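Long-range contacts in type II restriction enzyme MunI (Mycoplasma, PDB 1D02), which recognises the double-stranded DNA sequence 5'-CAATTG-3' as a homodimer and cleaves it after the first C: residues N29-V34 with E187-H192; V41-P46 with A83-N88; K124-G129 with L146-V151. The protein carries 1 engineered substitution. All blocks are in the same frame, centred on the assembly; numbering follows the deposited sequence.

Contact 1 of 3, residues N29-V34 with E187-H192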
loop_
_atom_site.group_PDB
_atom_site.type_symbol
_atom_site.label_atom_id
_atom_site.label_comp_id
_atom_site.label_asym_id
_atom_site.label_seq_id
_atom_site.Cartn_x
_atom_site.Cartn_y
_atom_site.Cartn_z
ATOM N N ASN D 29 -17.856 -19.385 2.427
ATOM C CA ASN D 29 -18.470 -20.720 2.395
ATOM C C ASN D 29 -17.626 -21.731 1.607
ATOM O O ASN D 29 -17.614 -22.917 1.927
ATOM C CB ASN D 29 -19.967 -20.689 1.965
ATOM C CG ASN D 29 -20.214 -20.141 0.562
ATOM O OD1 ASN D 29 -19.304 -19.845 -0.200
ATOM N ND2 ASN D 29 -21.498 -20.033 0.214
ATOM N N VAL D 30 -16.861 -21.245 0.642
ATOM C CA VAL D 30 -15.981 -22.102 -0.150
ATOM C C VAL D 30 -14.868 -22.676 0.750
ATOM O O VAL D 30 -14.648 -23.899 0.791
ATOM C CB VAL D 30 -15.355 -21.294 -1.328
ATOM C CG1 VAL D 30 -14.089 -21.969 -1.879
ATOM C CG2 VAL D 30 -16.399 -21.128 -2.450
ATOM N N PHE D 31 -14.170 -21.820 1.494
ATOM C CA PHE D 31 -13.111 -22.368 2.331
ATOM C C PHE D 31 -13.657 -23.157 3.517
ATOM O O PHE D 31 -13.037 -24.144 3.924
ATOM C CB PHE D 31 -12.145 -21.267 2.802
ATOM C CG PHE D 31 -11.036 -20.999 1.821
ATOM C CD1 PHE D 31 -10.987 -19.810 1.091
ATOM C CD2 PHE D 31 -10.050 -21.967 1.592
ATOM C CE1 PHE D 31 -9.982 -19.598 0.164
ATOM C CE2 PHE D 31 -9.040 -21.753 0.654
ATOM C CZ PHE D 31 -9.009 -20.565 -0.057
ATOM N N ASN D 32 -14.789 -22.736 4.084
ATOM C CA ASN D 32 -15.364 -23.495 5.196
ATOM C C ASN D 32 -15.705 -24.899 4.709
ATOM O O ASN D 32 -15.484 -25.883 5.420
ATOM C CB ASN D 32 -16.632 -22.813 5.728
ATOM C CG ASN D 32 -16.323 -21.625 6.607
ATOM O OD1 ASN D 32 -17.120 -20.678 6.715
ATOM N ND2 ASN D 32 -15.185 -21.677 7.279
ATOM N N ALA D 33 -16.230 -25.012 3.498
ATOM C CA ALA D 33 -16.565 -26.344 3.004
ATOM C C ALA D 33 -15.319 -27.190 2.774
ATOM O O ALA D 33 -15.240 -28.344 3.212
ATOM C CB ALA D 33 -17.371 -26.253 1.692
ATOM N N VAL D 34 -14.346 -26.613 2.084
ATOM C CA VAL D 34 -13.137 -27.349 1.742
ATOM C C VAL D 34 -12.257 -27.692 2.951
ATOM O O VAL D 34 -11.382 -28.589 2.891
ATOM C CB VAL D 34 -12.360 -26.598 0.610
ATOM C CG1 VAL D 34 -11.286 -25.633 1.164
ATOM C CG2 VAL D 34 -11.748 -27.623 -0.310
ATOM N N GLU D 187 -13.489 -23.760 -6.669
ATOM C CA GLU D 187 -12.377 -24.665 -6.881
ATOM C C GLU D 187 -11.074 -23.956 -7.290
ATOM O O GLU D 187 -10.006 -24.242 -6.738
ATOM C CB GLU D 187 -12.787 -25.727 -7.925
ATOM C CG GLU D 187 -11.709 -26.758 -8.225
ATOM C CD GLU D 187 -12.168 -27.843 -9.204
ATOM O OE1 GLU D 187 -12.839 -27.506 -10.210
ATOM O OE2 GLU D 187 -11.839 -29.026 -8.976
ATOM N N LYS D 188 -11.158 -23.034 -8.244
ATOM C CA LYS D 188 -9.980 -22.307 -8.691
ATOM C C LYS D 188 -9.338 -21.500 -7.551
ATOM O O LYS D 188 -8.113 -21.431 -7.452
ATOM C CB LYS D 188 -10.381 -21.371 -9.832
ATOM C CG LYS D 188 -9.234 -20.611 -10.435
ATOM C CD LYS D 188 -8.811 -21.211 -11.768
ATOM C CE LYS D 188 -7.979 -20.197 -12.565
ATOM N NZ LYS D 188 -8.788 -19.056 -13.168
ATOM N N LEU D 189 -10.175 -20.882 -6.719
ATOM C CA LEU D 189 -9.716 -20.097 -5.574
ATOM C C LEU D 189 -8.942 -21.007 -4.612
ATOM O O LEU D 189 -7.824 -20.685 -4.193
ATOM C CB LEU D 189 -10.916 -19.468 -4.836
ATOM C CG LEU D 189 -10.616 -18.788 -3.495
ATOM C CD1 LEU D 189 -9.794 -17.529 -3.729
ATOM C CD2 LEU D 189 -11.938 -18.450 -2.775
ATOM N N VAL D 190 -9.535 -22.142 -4.283
ATOM C CA VAL D 190 -8.889 -23.071 -3.353
ATOM C C VAL D 190 -7.622 -23.677 -3.969
ATOM O O VAL D 190 -6.610 -23.857 -3.268
ATOM C CB VAL D 190 -9.875 -24.207 -2.884
ATOM C CG1 VAL D 190 -9.163 -25.135 -1.894
ATOM C CG2 VAL D 190 -11.104 -23.595 -2.179
ATOM N N GLN D 191 -7.638 -23.956 -5.272
ATOM C CA GLN D 191 -6.453 -24.530 -5.912
ATOM C C GLN D 191 -5.269 -23.577 -5.778
ATOM O O GLN D 191 -4.136 -24.022 -5.600
ATOM C CB GLN D 191 -6.708 -24.849 -7.389
ATOM C CG GLN D 191 -7.674 -26.020 -7.580
ATOM C CD GLN D 191 -7.988 -26.296 -9.039
ATOM O OE1 GLN D 191 -8.164 -25.331 -9.812
ATOM N NE2 GLN D 191 -8.090 -27.492 -9.410
ATOM N N HIS D 192 -5.513 -22.267 -5.837
ATOM C CA HIS D 192 -4.397 -21.328 -5.693
ATOM C C HIS D 192 -3.775 -21.505 -4.309
ATOM O O HIS D 192 -2.557 -21.633 -4.176
ATOM C CB HIS D 192 -4.867 -19.881 -5.868
ATOM C CG HIS D 192 -3.746 -18.886 -5.872
ATOM N ND1 HIS D 192 -3.167 -18.406 -4.716
ATOM C CD2 HIS D 192 -3.052 -18.335 -6.899
ATOM C CE1 HIS D 192 -2.159 -17.610 -5.031
ATOM N NE2 HIS D 192 -2.067 -17.554 -6.349
#
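Val-190 is the knob of this helix-helix contact, and Val-30, Phe-31 and Val-34 form the hollow that takes it. Its CG1 lies anti to the backbone N (chi1 -179°), which spreads the two methyls over different parts of that hollow. Val-190 CG2 presses on Val-30 CG1 at 3.4 Å, tighter than ordinary van der Waals contact, and also overhangs one face of the Phe-31 ring in a CH-pi contact, 4.3 Å from the ring centroid and displaced toward the rim. Val-190 CG1 meets Val-34 CG1 at 3.8 Å, the two side chains reaching toward each other tip to tip. Beside the knob, Leu-189 runs across Phe-31 at about a right angle and sets its CD2 3.7 Å from Phe-31 CE1; the same methyl reaches Val-30 CG1 more loosely, at 4.2 Å. The two helical segments cross at -65°, with axes 10.1 Å apart. Helix 12-21 closes over one flank through Trp-12 on Val-190 and Leu-15 on Val-30, while Phe-178 and Trp-180 of strand 177-180 back Leu-189. Every touching side chain is a buried hydrocarbon, so the join between helices 27-34 and 186-197 rests on shape complementarity and exclusion of water, without a directional polar bond between the segments.

Contact 2 of 3, residues V41-P46 with A83-N88. Engineered in segment 83-88: Ala-83 (natural residue Asp).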
loop_
_atom_site.group_PDB
_atom_site.type_symbol
_atom_site.label_atom_id
_atom_site.label_comp_id
_atom_site.label_asym_id
_atom_site.label_seq_id
_atom_site.Cartn_x
_atom_site.Cartn_y
_atom_site.Cartn_z
ATOM N N VAL D 41 -8.641 -24.154 9.491
ATOM C CA VAL D 41 -9.854 -23.455 9.864
ATOM C C VAL D 41 -9.780 -22.064 9.253
ATOM O O VAL D 41 -8.706 -21.484 9.133
ATOM C CB VAL D 41 -10.008 -23.323 11.386
ATOM C CG1 VAL D 41 -10.030 -24.700 12.029
ATOM C CG2 VAL D 41 -8.880 -22.493 11.946
ATOM N N LEU D 42 -10.927 -21.555 8.832
ATOM C CA LEU D 42 -10.993 -20.227 8.239
ATOM C C LEU D 42 -11.601 -19.306 9.291
ATOM O O LEU D 42 -12.602 -19.659 9.925
ATOM C CB LEU D 42 -11.917 -20.209 7.016
ATOM C CG LEU D 42 -12.068 -18.834 6.348
ATOM C CD1 LEU D 42 -10.873 -18.489 5.475
ATOM C CD2 LEU D 42 -13.360 -18.841 5.551
ATOM N N TYR D 43 -11.010 -18.128 9.473
ATOM C CA TYR D 43 -11.552 -17.152 10.422
ATOM C C TYR D 43 -12.056 -15.982 9.582
ATOM O O TYR D 43 -11.387 -15.572 8.641
ATOM C CB TYR D 43 -10.461 -16.609 11.354
ATOM C CG TYR D 43 -9.796 -17.646 12.236
ATOM C CD1 TYR D 43 -8.399 -17.746 12.302
ATOM C CD2 TYR D 43 -10.556 -18.507 13.023
ATOM C CE1 TYR D 43 -7.780 -18.682 13.146
ATOM C CE2 TYR D 43 -9.944 -19.444 13.865
ATOM C CZ TYR D 43 -8.561 -19.519 13.922
ATOM O OH TYR D 43 -7.965 -20.426 14.777
ATOM N N GLU D 44 -13.240 -15.482 9.912
ATOM C CA GLU D 44 -13.818 -14.309 9.259
ATOM C C GLU D 44 -13.435 -13.186 10.250
ATOM O O GLU D 44 -13.588 -13.320 11.453
ATOM C CB GLU D 44 -15.343 -14.527 9.114
ATOM C CG GLU D 44 -15.638 -15.755 8.221
ATOM C CD GLU D 44 -17.041 -16.379 8.349
ATOM O OE1 GLU D 44 -18.018 -15.650 8.642
ATOM O OE2 GLU D 44 -17.160 -17.615 8.120
ATOM N N LYS D 45 -12.853 -12.097 9.778
ATOM C CA LYS D 45 -12.440 -11.034 10.713
ATOM C C LYS D 45 -11.643 -11.471 11.997
ATOM O O LYS D 45 -12.030 -11.184 13.139
ATOM C CB LYS D 45 -13.668 -10.181 11.113
ATOM C CG LYS D 45 -13.351 -8.842 11.774
ATOM C CD LYS D 45 -14.628 -8.047 12.044
ATOM C CE LYS D 45 -14.338 -6.700 12.694
ATOM N NZ LYS D 45 -15.599 -5.997 13.061
ATOM N N PRO D 46 -10.518 -12.178 11.810
ATOM C CA PRO D 46 -9.629 -12.655 12.891
ATOM C C PRO D 46 -9.204 -11.458 13.748
ATOM O O PRO D 46 -9.094 -10.345 13.236
ATOM C CB PRO D 46 -8.444 -13.241 12.124
ATOM C CG PRO D 46 -8.479 -12.466 10.806
ATOM C CD PRO D 46 -9.932 -12.462 10.493
ATOM N N ALA D 83 -9.716 -9.316 6.401
ATOM C CA ALA D 83 -10.971 -9.874 5.889
ATOM C C ALA D 83 -11.094 -11.347 6.307
ATOM O O ALA D 83 -12.190 -11.832 6.600
ATOM C CB ALA D 83 -11.006 -9.777 4.374
ATOM N N PHE D 84 -9.967 -12.052 6.334
ATOM C CA PHE D 84 -9.990 -13.467 6.727
ATOM C C PHE D 84 -8.600 -13.947 7.122
ATOM O O PHE D 84 -7.624 -13.211 7.003
ATOM C CB PHE D 84 -10.544 -14.328 5.558
ATOM C CG PHE D 84 -9.628 -14.431 4.347
ATOM C CD1 PHE D 84 -8.719 -15.490 4.213
ATOM C CD2 PHE D 84 -9.679 -13.482 3.323
ATOM C CE1 PHE D 84 -7.903 -15.588 3.091
ATOM C CE2 PHE D 84 -8.858 -13.574 2.201
ATOM C CZ PHE D 84 -7.971 -14.632 2.086
ATOM N N ALA D 85 -8.530 -15.154 7.668
ATOM C CA ALA D 85 -7.236 -15.766 7.967
ATOM C C ALA D 85 -7.452 -17.248 7.820
ATOM O O ALA D 85 -8.559 -17.747 8.049
ATOM C CB ALA D 85 -6.760 -15.468 9.405
ATOM N N ILE D 86 -6.390 -17.948 7.439
ATOM C CA ILE D 86 -6.443 -19.400 7.327
ATOM C C ILE D 86 -5.386 -19.933 8.291
ATOM O O ILE D 86 -4.204 -19.585 8.175
ATOM C CB ILE D 86 -6.118 -19.882 5.909
ATOM C CG1 ILE D 86 -7.252 -19.468 4.978
ATOM C CG2 ILE D 86 -5.949 -21.411 5.900
ATOM C CD1 ILE D 86 -6.982 -19.715 3.546
ATOM N N GLU D 87 -5.817 -20.747 9.253
ATOM C CA GLU D 87 -4.856 -21.303 10.207
ATOM C C GLU D 87 -4.723 -22.804 10.074
ATOM O O GLU D 87 -5.718 -23.504 9.859
ATOM C CB GLU D 87 -5.277 -21.013 11.664
ATOM C CG GLU D 87 -4.316 -21.657 12.700
ATOM C CD GLU D 87 -4.608 -21.255 14.129
ATOM O OE1 GLU D 87 -5.576 -20.502 14.363
ATOM O OE2 GLU D 87 -3.859 -21.698 15.028
ATOM N N ASN D 88 -3.489 -23.293 10.174
ATOM C CA ASN D 88 -3.225 -24.734 10.217
ATOM C C ASN D 88 -3.210 -24.942 11.746
ATOM O O ASN D 88 -2.277 -24.482 12.422
ATOM C CB ASN D 88 -1.860 -25.026 9.625
ATOM C CG ASN D 88 -1.426 -26.470 9.841
ATOM O OD1 ASN D 88 -1.806 -27.110 10.835
ATOM N ND2 ASN D 88 -0.612 -26.972 8.928
#
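Ala-85 O takes the N-H of Tyr-43 in a nearly straight bond of 2.9 Å (171° at the hydrogen), with the CA-H of Leu-42 also directed at it. Tyr-43 O returns the pairing by accepting from Ala-85 N at 3.0 Å, and Val-41 and Glu-87 likewise exchange two backbone bonds. Between these hydrogen-bonded pairs stands Leu-42 with Ile-86, and beyond them Glu-44 with Phe-84, both non-hydrogen-bonded. Past the strands, Lys-45 N donates to Ala-83 O at 3.3 Å from well above the carbonyl plane; that oxygen also bonds Tyr-28 OH.

On the face bearing Tyr-43 and Glu-87, the glutamate extends from a CG anti to its backbone N (chi1 177°) and brings OE1 to the edge of the tyrosine ring, in its plane. Tyr-43 OH donates to OE1, but the modelled separation is so short that its exact length is doubtful. The carboxylate plane is turned 62° from the ring, and OE2 has a weak second bond to His-92. Ala-85 CB lies near the ring edge too, 4.0 Å from Tyr-43 CD1, while Pro-46 CG packs on the same methyl at 3.7 Å. On the opposite face Leu-42 CD1 touches both Phe-84 CD1 (3.9 Å) and Ile-86 CG1 (3.8 Å), beneath helix 27-34.

Strand 40-44 forms an edge of the chain's mixed sheet. Ala-83 and Phe-84 both face Gly-97 of strand 93-101 in a classic beta bulge. Ala-83 is engineered in place of Asp; with Glu-98 close by and the DNA about 5 Å from the contact's nearest atom, the position is consistent with the first acidic residue of the PD-(D/E)XK nuclease site.

Contact 3 of 3, residues K124-G129 with L146-V151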
loop_
_atom_site.group_PDB
_atom_site.type_symbol
_atom_site.label_atom_id
_atom_site.label_comp_id
_atom_site.label_asym_id
_atom_site.label_seq_id
_atom_site.Cartn_x
_atom_site.Cartn_y
_atom_site.Cartn_z
ATOM N N LYS D 124 -1.081 -1.565 1.991
ATOM C CA LYS D 124 -0.578 -1.293 3.335
ATOM C C LYS D 124 0.140 -2.540 3.867
ATOM O O LYS D 124 1.014 -2.439 4.734
ATOM C CB LYS D 124 -1.715 -0.952 4.287
ATOM C CG LYS D 124 -2.724 -2.082 4.514
ATOM C CD LYS D 124 -3.966 -1.593 5.277
ATOM C CE LYS D 124 -3.646 -1.109 6.699
ATOM N NZ LYS D 124 -4.906 -0.816 7.525
ATOM N N LEU D 125 -0.213 -3.701 3.332
ATOM C CA LEU D 125 0.386 -4.947 3.806
ATOM C C LEU D 125 1.852 -5.055 3.411
ATOM O O LEU D 125 2.563 -5.893 3.949
ATOM C CB LEU D 125 -0.394 -6.149 3.271
ATOM C CG LEU D 125 -1.861 -6.183 3.705
ATOM C CD1 LEU D 125 -2.557 -7.384 3.083
ATOM C CD2 LEU D 125 -1.946 -6.220 5.228
ATOM N N PHE D 126 2.290 -4.218 2.474
ATOM C CA PHE D 126 3.697 -4.226 2.061
ATOM C C PHE D 126 4.577 -3.319 2.938
ATOM O O PHE D 126 5.811 -3.303 2.770
ATOM C CB PHE D 126 3.849 -3.774 0.601
ATOM C CG PHE D 126 3.320 -4.759 -0.411
ATOM C CD1 PHE D 126 2.028 -4.662 -0.902
ATOM C CD2 PHE D 126 4.151 -5.744 -0.935
ATOM C CE1 PHE D 126 1.572 -5.531 -1.912
ATOM C CE2 PHE D 126 3.700 -6.598 -1.926
ATOM C CZ PHE D 126 2.412 -6.485 -2.416
ATOM N N THR D 127 3.970 -2.549 3.853
ATOM C CA THR D 127 4.791 -1.684 4.714
ATOM C C THR D 127 5.684 -2.558 5.578
ATOM O O THR D 127 5.280 -3.643 6.010
ATOM C CB THR D 127 3.942 -0.790 5.652
ATOM O OG1 THR D 127 3.081 -1.590 6.475
ATOM C CG2 THR D 127 3.113 0.189 4.807
ATOM N N PRO D 128 6.913 -2.098 5.843
ATOM C CA PRO D 128 7.795 -2.924 6.670
ATOM C C PRO D 128 7.204 -3.233 8.037
ATOM O O PRO D 128 7.402 -4.323 8.579
ATOM C CB PRO D 128 9.098 -2.114 6.720
ATOM C CG PRO D 128 8.655 -0.670 6.380
ATOM C CD PRO D 128 7.607 -0.913 5.314
ATOM N N GLY D 129 6.451 -2.283 8.585
ATOM C CA GLY D 129 5.839 -2.482 9.875
ATOM C C GLY D 129 4.808 -3.592 9.910
ATOM O O GLY D 129 4.836 -4.416 10.833
ATOM N N LEU D 146 5.235 -13.707 0.823
ATOM C CA LEU D 146 4.811 -12.672 1.769
ATOM C C LEU D 146 3.800 -13.348 2.696
ATOM O O LEU D 146 3.158 -14.326 2.313
ATOM C CB LEU D 146 4.179 -11.491 1.032
ATOM C CG LEU D 146 5.149 -10.873 0.009
ATOM C CD1 LEU D 146 4.518 -9.618 -0.607
ATOM C CD2 LEU D 146 6.481 -10.515 0.684
ATOM N N PRO D 147 3.614 -12.818 3.911
ATOM C CA PRO D 147 2.694 -13.386 4.907
ATOM C C PRO D 147 1.210 -13.111 4.743
ATOM O O PRO D 147 0.434 -13.397 5.650
ATOM C CB PRO D 147 3.231 -12.817 6.214
ATOM C CG PRO D 147 3.689 -11.425 5.784
ATOM C CD PRO D 147 4.384 -11.689 4.471
ATOM N N PHE D 148 0.819 -12.541 3.607
ATOM C CA PHE D 148 -0.588 -12.225 3.384
ATOM C C PHE D 148 -1.016 -12.664 2.001
ATOM O O PHE D 148 -0.180 -12.966 1.141
ATOM C CB PHE D 148 -0.817 -10.711 3.534
ATOM C CG PHE D 148 -0.029 -9.881 2.546
ATOM C CD1 PHE D 148 -0.546 -9.611 1.279
ATOM C CD2 PHE D 148 1.222 -9.373 2.883
ATOM C CE1 PHE D 148 0.174 -8.839 0.357
ATOM C CE2 PHE D 148 1.951 -8.602 1.978
ATOM C CZ PHE D 148 1.440 -8.326 0.711
ATOM N N TRP D 149 -2.328 -12.700 1.790
ATOM C CA TRP D 149 -2.880 -13.097 0.502
ATOM C C TRP D 149 -4.049 -12.175 0.207
ATOM O O TRP D 149 -5.008 -12.125 0.975
ATOM C CB TRP D 149 -3.350 -14.553 0.582
ATOM C CG TRP D 149 -3.919 -15.097 -0.698
ATOM C CD1 TRP D 149 -3.557 -14.759 -1.970
ATOM C CD2 TRP D 149 -4.880 -16.150 -0.815
ATOM N NE1 TRP D 149 -4.239 -15.545 -2.881
ATOM C CE2 TRP D 149 -5.056 -16.407 -2.195
ATOM C CE3 TRP D 149 -5.608 -16.911 0.115
ATOM C CZ2 TRP D 149 -5.931 -17.394 -2.677
ATOM C CZ3 TRP D 149 -6.483 -17.897 -0.364
ATOM C CH2 TRP D 149 -6.633 -18.123 -1.748
ATOM N N VAL D 150 -3.959 -11.447 -0.905
ATOM C CA VAL D 150 -5.018 -10.517 -1.288
ATOM C C VAL D 150 -5.814 -11.158 -2.431
ATOM O O VAL D 150 -5.251 -11.541 -3.458
ATOM C CB VAL D 150 -4.441 -9.154 -1.762
ATOM C CG1 VAL D 150 -5.570 -8.248 -2.238
ATOM C CG2 VAL D 150 -3.666 -8.449 -0.610
ATOM N N VAL D 151 -7.113 -11.328 -2.207
ATOM C CA VAL D 151 -7.994 -11.883 -3.236
ATOM C C VAL D 151 -8.807 -10.740 -3.833
ATOM O O VAL D 151 -9.512 -10.022 -3.098
ATOM C CB VAL D 151 -8.941 -12.939 -2.645
ATOM C CG1 VAL D 151 -9.905 -13.434 -3.726
ATOM C CG2 VAL D 151 -8.109 -14.112 -2.079
#
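Phe-148, Leu-125 and Phe-126 bury most of the surface here, and the ring of Phe-148 lies at their centre. Phe-148 CG is held between the backbone N and the carbonyl carbon (chi1 61°), a turn that sets one ring face against Leu-125. Leu-125 CB stands over the middle of that ring, 3.6 Å from the centroid and only 10° off the normal, a close CH-pi contact. Further along the same side chain, Leu-125 CD1 reaches Phe-148 CD1 at 3.5 Å and stretches on to Val-150 CG2 at 4.0 Å. The far end of Phe-148 serves the other partner. Its CZ points at the centre of the Phe-126 ring in a T-shaped stack, planes at 82° and centroids 5.1 Å apart.

The segments belong to a beta-alpha-beta crossover: strand 93-101 leads through helix 128-138 to the neighbouring parallel strand 148-153, and this packing fits the approach to that helix against the beginning of the second strand. Thr-127 is the helix N-cap. Its OG1 donates to Lys-124 O at 2.8 Å and accepts from Leu-130 N, fixing the bend just after Phe-126.

The Leu-146 side chain crosses Phe-126 at about a right angle and sets its CD1 3.4 Å from Phe-126 CE2; Tyr-170 adds an edge-to-face neighbour to the same ring. The second subunit also reaches this turn: its Pro-128 packs on Phe-126, and its Glu-120 forms a salt bridge with Lys-124 NZ.

From the N terminus, helix 27-34 opens the long loop that contact 1 closes only at helix 186-197, near the end of the chain. Everything else falls within it. Contact 2 opens almost at once on strand 40-44 and closes at strand 84-88; contact 3 then opens at 124-129 and closes at strand 148-153, so these two follow in series without crossing. Both reach the same mixed sheet, contact 2 at its edge and contact 3 farther in. Trp-149 joins the three: it packs on Phe-31 and Leu-189 of contact 1 and on Phe-84 of contact 2. Phe-31 also touches Leu-42 and Ile-86, setting the paired helices against the sheet.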